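Long-range contacts in putative chitobiase (Bacteroides thetaiotaomicron, PDB 3HNM), which is of unknown function but, as a putative chitobiase fragment with an F5/8 type C domain, probably binds carbohydrate: residues W18-F23 against F67-G72; E42-N47 against G158-W163. One frame throughout, in Å; residues are numbered along the deposited sequence.

Contact 1. Residues W18-F23 against F67-G72; sequences WSVIDF and FVFDMG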
loop_
_atom_site.group_PDB
_atom_site.type_symbol
_atom_site.label_atom_id
_atom_site.label_comp_id
_atom_site.label_asym_id
_atom_site.label_seq_id
_atom_site.Cartn_x
_atom_site.Cartn_y
_atom_site.Cartn_z
ATOM N N TRP A 18 -9.593 0.216 -9.311
ATOM C CA TRP A 18 -8.664 0.964 -8.462
ATOM C C TRP A 18 -7.707 1.856 -9.249
ATOM O O TRP A 18 -7.578 1.719 -10.468
ATOM C CB TRP A 18 -7.841 0.009 -7.609
ATOM C CG TRP A 18 -8.602 -0.632 -6.522
ATOM C CD1 TRP A 18 -9.918 -0.993 -6.537
ATOM C CD2 TRP A 18 -8.077 -1.082 -5.270
ATOM N NE1 TRP A 18 -10.243 -1.645 -5.371
ATOM C CE2 TRP A 18 -9.128 -1.715 -4.579
ATOM C CE3 TRP A 18 -6.816 -1.014 -4.666
ATOM C CZ2 TRP A 18 -8.957 -2.278 -3.322
ATOM C CZ3 TRP A 18 -6.645 -1.573 -3.414
ATOM C CH2 TRP A 18 -7.710 -2.198 -2.754
ATOM N N SER A 19 -7.030 2.757 -8.536
ATOM C CA SER A 19 -6.087 3.684 -9.150
ATOM C C SER A 19 -5.506 4.689 -8.146
ATOM O O SER A 19 -6.243 5.502 -7.594
ATOM C CB SER A 19 -6.784 4.432 -10.284
ATOM O OG SER A 19 -8.110 4.764 -9.915
ATOM N N VAL A 20 -4.192 4.631 -7.918
ATOM C CA VAL A 20 -3.531 5.532 -6.981
ATOM C C VAL A 20 -3.738 6.968 -7.420
ATOM O O VAL A 20 -3.066 7.461 -8.332
ATOM C CB VAL A 20 -2.026 5.238 -6.885
ATOM C CG1 VAL A 20 -1.367 6.194 -5.915
ATOM C CG2 VAL A 20 -1.813 3.819 -6.417
ATOM N N ILE A 21 -4.677 7.626 -6.743
ATOM C CA ILE A 21 -5.060 9.002 -7.028
ATOM C C ILE A 21 -4.160 10.014 -6.320
ATOM O O ILE A 21 -4.259 11.218 -6.555
ATOM C CB ILE A 21 -6.565 9.241 -6.649
ATOM C CG1 ILE A 21 -7.067 10.551 -7.259
ATOM C CG2 ILE A 21 -6.745 9.294 -5.122
ATOM C CD1 ILE A 21 -8.450 10.962 -6.764
ATOM N N ASP A 22 -3.277 9.545 -5.449
ATOM C CA ASP A 22 -2.372 10.473 -4.789
ATOM C C ASP A 22 -1.262 9.818 -3.978
ATOM O O ASP A 22 -1.461 8.784 -3.341
ATOM C CB ASP A 22 -3.160 11.446 -3.913
ATOM C CG ASP A 22 -2.263 12.430 -3.206
ATOM O OD1 ASP A 22 -1.155 12.685 -3.709
ATOM O OD2 ASP A 22 -2.649 12.961 -2.153
ATOM N N PHE A 23 -0.083 10.425 -4.025
ATOM C CA PHE A 23 1.057 9.922 -3.277
ATOM C C PHE A 23 2.060 11.057 -3.086
ATOM O O PHE A 23 1.882 12.144 -3.642
ATOM C CB PHE A 23 1.684 8.720 -4.006
ATOM C CG PHE A 23 2.220 9.044 -5.380
ATOM C CD1 PHE A 23 3.498 9.568 -5.534
ATOM C CD2 PHE A 23 1.442 8.841 -6.515
ATOM C CE1 PHE A 23 3.997 9.888 -6.796
ATOM C CE2 PHE A 23 1.928 9.158 -7.781
ATOM C CZ PHE A 23 3.208 9.682 -7.915
ATOM N N PHE A 67 -0.150 7.012 0.383
ATOM C CA PHE A 67 -0.765 6.752 -0.897
ATOM C C PHE A 67 -2.253 6.828 -0.699
ATOM O O PHE A 67 -2.738 6.479 0.365
ATOM C CB PHE A 67 -0.417 5.350 -1.344
ATOM C CG PHE A 67 1.039 5.095 -1.465
ATOM C CD1 PHE A 67 1.696 5.382 -2.647
ATOM C CD2 PHE A 67 1.739 4.485 -0.430
ATOM C CE1 PHE A 67 3.034 5.052 -2.811
ATOM C CE2 PHE A 67 3.085 4.149 -0.578
ATOM C CZ PHE A 67 3.732 4.429 -1.771
ATOM N N VAL A 68 -2.976 7.258 -1.720
ATOM C CA VAL A 68 -4.422 7.368 -1.616
ATOM C C VAL A 68 -5.057 6.572 -2.740
ATOM O O VAL A 68 -5.160 7.049 -3.866
ATOM C CB VAL A 68 -4.860 8.836 -1.725
ATOM C CG1 VAL A 68 -6.354 8.956 -1.501
ATOM C CG2 VAL A 68 -4.077 9.679 -0.734
ATOM N N PHE A 69 -5.483 5.356 -2.436
ATOM C CA PHE A 69 -6.085 4.494 -3.444
ATOM C C PHE A 69 -7.548 4.786 -3.673
ATOM O O PHE A 69 -8.302 4.937 -2.724
ATOM C CB PHE A 69 -5.934 3.054 -3.005
ATOM C CG PHE A 69 -4.536 2.694 -2.648
ATOM C CD1 PHE A 69 -3.570 2.562 -3.636
ATOM C CD2 PHE A 69 -4.172 2.495 -1.322
ATOM C CE1 PHE A 69 -2.266 2.231 -3.307
ATOM C CE2 PHE A 69 -2.865 2.162 -0.983
ATOM C CZ PHE A 69 -1.911 2.031 -1.976
ATOM N N ASP A 70 -7.958 4.863 -4.932
ATOM C CA ASP A 70 -9.366 5.106 -5.240
ATOM C C ASP A 70 -10.006 3.805 -5.739
ATOM O O ASP A 70 -9.867 3.456 -6.908
ATOM C CB ASP A 70 -9.514 6.189 -6.311
ATOM C CG ASP A 70 -10.960 6.540 -6.567
ATOM O OD1 ASP A 70 -11.818 5.684 -6.248
ATOM O OD2 ASP A 70 -11.243 7.651 -7.085
HETATM N N MSE A 71 -10.726 3.104 -4.865
HETATM C CA MSE A 71 -11.349 1.831 -5.231
HETATM C C MSE A 71 -12.457 1.925 -6.266
HETATM O O MSE A 71 -13.012 0.902 -6.671
HETATM C CB MSE A 71 -11.876 1.134 -3.985
HETATM C CG MSE A 71 -10.788 0.603 -3.084
HETATM SE SE MSE A 71 -11.481 -0.049 -1.378
HETATM C CE MSE A 71 -12.046 -1.832 -1.939
ATOM N N GLY A 72 -12.776 3.147 -6.685
ATOM C CA GLY A 72 -13.805 3.351 -7.691
ATOM C C GLY A 72 -15.197 3.520 -7.118
ATOM O O GLY A 72 -15.852 4.546 -7.323
#
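Trp18 and selenomethionine Met71 both turn CG anti to the carbonyl carbon (chi1 -72° and -71°), which sends their side chains off side by side. Trp18 just precedes edge strand 20-23, which pairs with strand 65-71 of Met71 in one antiparallel sheet of the jelly-roll sandwich expected of an F5/8 type C domain. Met71 CG lies over one face of the indole, 3.5 Å from the centroid of its five-membered ring, in a CH-pi contact displaced toward the rim. SE stands obliquely to the six-membered ring, 4.7 Å from its centroid, a Met-aromatic contact, and the bend at chi3 brings CE to 3.4 Å from Trp18 CZ2.

Asp70 N donates to Ser19 O (3.2 Å) from well above the carbonyl plane, whereas Ile21 N meets Val68 O (3.0 Å) nearly along the C=O axis. Ile21 and Asp22 both face Val68, a classic beta bulge. The extra residue puts Ile21 CG2 against Val68 CG1, while Asp22 CB packs on Val68 CG2; Asp22 OD2 itself bonds to Tyr66 OH.

Val20 and Phe69 point into the sandwich together, with Val20 CG2 at the edge of the phenyl ring, 3.5 Å from CE1. Asp70 OD1 has two partners: Arg137 NE in a salt bridge and Gly72 N, which closes an Asx turn from the anti side at 2.7 Å, 30° out of the carboxylate plane.

Contact 2. Residues E42-N47 against G158-W163; sequences ESLIDN and GEVYAW. With MG (magnesium ion), chain E.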
loop_
_atom_site.group_PDB
_atom_site.type_symbol
_atom_site.label_atom_id
_atom_site.label_comp_id
_atom_site.label_asym_id
_atom_site.label_seq_id
_atom_site.Cartn_x
_atom_site.Cartn_y
_atom_site.Cartn_z
ATOM N N GLU A 42 1.417 2.921 -9.505
ATOM C CA GLU A 42 0.434 2.015 -10.108
ATOM C C GLU A 42 0.886 0.567 -10.029
ATOM O O GLU A 42 0.085 -0.351 -10.158
ATOM C CB GLU A 42 0.188 2.371 -11.579
ATOM C CG GLU A 42 1.459 2.461 -12.414
ATOM C CD GLU A 42 2.204 3.778 -12.216
ATOM O OE1 GLU A 42 3.420 3.829 -12.541
ATOM O OE2 GLU A 42 1.574 4.764 -11.751
ATOM N N SER A 43 2.176 0.371 -9.805
ATOM C CA SER A 43 2.745 -0.959 -9.728
ATOM C C SER A 43 2.448 -1.573 -8.385
ATOM O O SER A 43 3.038 -2.576 -8.004
ATOM C CB SER A 43 4.252 -0.867 -9.932
ATOM O OG SER A 43 4.817 -2.157 -9.966
ATOM N N LEU A 44 1.509 -0.979 -7.670
ATOM C CA LEU A 44 1.190 -1.443 -6.321
ATOM C C LEU A 44 -0.143 -2.173 -6.227
ATOM O O LEU A 44 -0.364 -2.931 -5.275
ATOM C CB LEU A 44 1.203 -0.237 -5.381
ATOM C CG LEU A 44 1.862 -0.393 -4.033
ATOM C CD1 LEU A 44 3.139 -1.204 -4.148
ATOM C CD2 LEU A 44 2.136 0.990 -3.484
ATOM N N ILE A 45 -1.017 -1.921 -7.210
ATOM C CA ILE A 45 -2.341 -2.541 -7.303
ATOM C C ILE A 45 -2.563 -3.200 -8.672
ATOM O O ILE A 45 -3.592 -2.993 -9.323
ATOM C CB ILE A 45 -3.505 -1.519 -7.040
ATOM C CG1 ILE A 45 -3.647 -0.504 -8.184
ATOM C CG2 ILE A 45 -3.267 -0.801 -5.738
ATOM C CD1 ILE A 45 -2.503 0.443 -8.318
ATOM N N ASP A 46 -1.588 -3.998 -9.101
ATOM C CA ASP A 46 -1.691 -4.700 -10.378
ATOM C C ASP A 46 -1.833 -6.221 -10.190
ATOM O O ASP A 46 -1.345 -7.014 -10.998
ATOM C CB ASP A 46 -0.483 -4.381 -11.283
ATOM C CG ASP A 46 0.813 -5.031 -10.810
ATOM O OD1 ASP A 46 1.790 -5.025 -11.602
ATOM O OD2 ASP A 46 0.856 -5.535 -9.655
ATOM N N ASN A 47 -2.490 -6.615 -9.104
ATOM C CA ASN A 47 -2.735 -8.026 -8.796
ATOM C C ASN A 47 -1.586 -8.853 -8.206
ATOM O O ASN A 47 -1.841 -9.725 -7.377
ATOM C CB ASN A 47 -3.302 -8.744 -10.034
ATOM C CG ASN A 47 -4.653 -8.179 -10.475
ATOM O OD1 ASN A 47 -4.808 -6.957 -10.635
ATOM N ND2 ASN A 47 -5.632 -9.065 -10.690
ATOM N N GLY A 158 5.628 -4.241 -2.333
ATOM C CA GLY A 158 5.121 -5.194 -3.302
ATOM C C GLY A 158 3.695 -4.891 -3.733
ATOM O O GLY A 158 3.439 -4.623 -4.909
ATOM N N GLU A 159 2.765 -4.923 -2.781
ATOM C CA GLU A 159 1.367 -4.660 -3.087
ATOM C C GLU A 159 0.454 -4.498 -1.857
ATOM O O GLU A 159 0.785 -4.945 -0.754
ATOM C CB GLU A 159 0.843 -5.777 -3.965
ATOM C CG GLU A 159 -0.493 -5.497 -4.529
ATOM C CD GLU A 159 -0.714 -6.265 -5.784
ATOM O OE1 GLU A 159 -0.611 -7.514 -5.702
ATOM O OE2 GLU A 159 -0.979 -5.633 -6.844
ATOM N N VAL A 160 -0.707 -3.874 -2.071
ATOM C CA VAL A 160 -1.694 -3.611 -1.016
ATOM C C VAL A 160 -3.067 -4.267 -1.279
ATOM O O VAL A 160 -3.682 -4.035 -2.316
ATOM C CB VAL A 160 -1.886 -2.081 -0.843
ATOM C CG1 VAL A 160 -2.071 -1.432 -2.188
ATOM C CG2 VAL A 160 -3.094 -1.787 0.033
ATOM N N TYR A 161 -3.543 -5.076 -0.332
ATOM C CA TYR A 161 -4.832 -5.776 -0.448
ATOM C C TYR A 161 -5.900 -5.125 0.433
ATOM O O TYR A 161 -5.580 -4.489 1.442
ATOM C CB TYR A 161 -4.668 -7.239 -0.018
ATOM C CG TYR A 161 -3.507 -7.932 -0.678
ATOM C CD1 TYR A 161 -3.475 -8.092 -2.069
ATOM C CD2 TYR A 161 -2.429 -8.409 0.078
ATOM C CE1 TYR A 161 -2.403 -8.705 -2.706
ATOM C CE2 TYR A 161 -1.343 -9.028 -0.547
ATOM C CZ TYR A 161 -1.337 -9.172 -1.949
ATOM O OH TYR A 161 -0.274 -9.772 -2.600
ATOM N N ALA A 162 -7.167 -5.300 0.060
ATOM C CA ALA A 162 -8.278 -4.743 0.832
ATOM C C ALA A 162 -9.519 -5.616 0.713
ATOM O O ALA A 162 -9.956 -5.921 -0.396
ATOM C CB ALA A 162 -8.588 -3.336 0.356
ATOM N N TRP A 163 -10.075 -6.023 1.855
ATOM C CA TRP A 163 -11.280 -6.869 1.894
ATOM C C TRP A 163 -12.498 -6.031 2.253
ATOM O O TRP A 163 -12.368 -4.954 2.820
ATOM C CB TRP A 163 -11.118 -7.983 2.936
ATOM C CG TRP A 163 -10.112 -9.056 2.567
ATOM C CD1 TRP A 163 -10.376 -10.261 1.978
ATOM C CD2 TRP A 163 -8.688 -9.011 2.756
ATOM N NE1 TRP A 163 -9.210 -10.968 1.792
ATOM C CE2 TRP A 163 -8.160 -10.222 2.259
ATOM C CE3 TRP A 163 -7.809 -8.063 3.295
ATOM C CZ2 TRP A 163 -6.794 -10.513 2.284
ATOM C CZ3 TRP A 163 -6.446 -8.353 3.320
ATOM C CH2 TRP A 163 -5.955 -9.567 2.818
HETATM MG MG MG E . 2.375 -4.971 -7.259
#
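Ser43 O and Gly158 O come together on the magnesium ion, each carbonyl oxygen 2.6 Å from the metal, and so tie the loop after helix 32-35 to strand 156-166, at the classic beta bulge where Gly158 and Glu159 both face Ala83. Asp46, Asn48 and Thr51 complete this metal site between a loop and a sheet strand, probably as in many F5/8 type C domains. Asp46 OD2 stands 2.9 Å from the magnesium, and its other oxygen, OD1, accepts a hydrogen bond from Thr51 OG1; this bond between two residues of the site holds the turn of the carboxylate.

Glu159 sends its chain out anti to the backbone N (chi1 -170°) and extended beyond CG, which carries the carboxylate beside the backbone of Asp46 and Asn47. There OE2 lies 2.9 Å from Asp46 N and 3.4 Å from Asp46 OD2, the two carboxylate planes 74° apart. The magnesium nearby probably offsets part of the repulsion between these like charges; the ion pair from OE2 to Lys15 NZ is long and weak. With an alanine in place of Glu159 the carboxylate is gone from beside Asp46 N and Asn47 N, and the turn is likely to be left with a gap and freer to shift.

Farther along the strand, Val160 N makes a weak bond to Leu44 O, an oxygen whose position is less certain. Ile45 runs alongside Val160, with CG2 of Ile45 3.8 Å from CG1 of Val160.

Contact 1 lies in one sheet of the sandwich, while contact 2 joins a loop to strand 156-166 of the other; their centres are about 10 Å apart, and they meet in the core between the sheets. Phe69 of contact 1 sets its CZ 3.5 Å from CG1 of Val160, joining strand 65-71 to strand 156-166. Trp18 bridges to both segments of contact 2: its CH2 is 3.4 Å from Ala162 CB, and its CE3 is 3.7 Å from Ile45 CG2. Ile45 also reaches Val20, so the metal-binding loop 42-47 is packed against the edge of the other sheet. The magnesium ion belongs to contact 2; the side chain of Phe69 comes to about 9 Å from it.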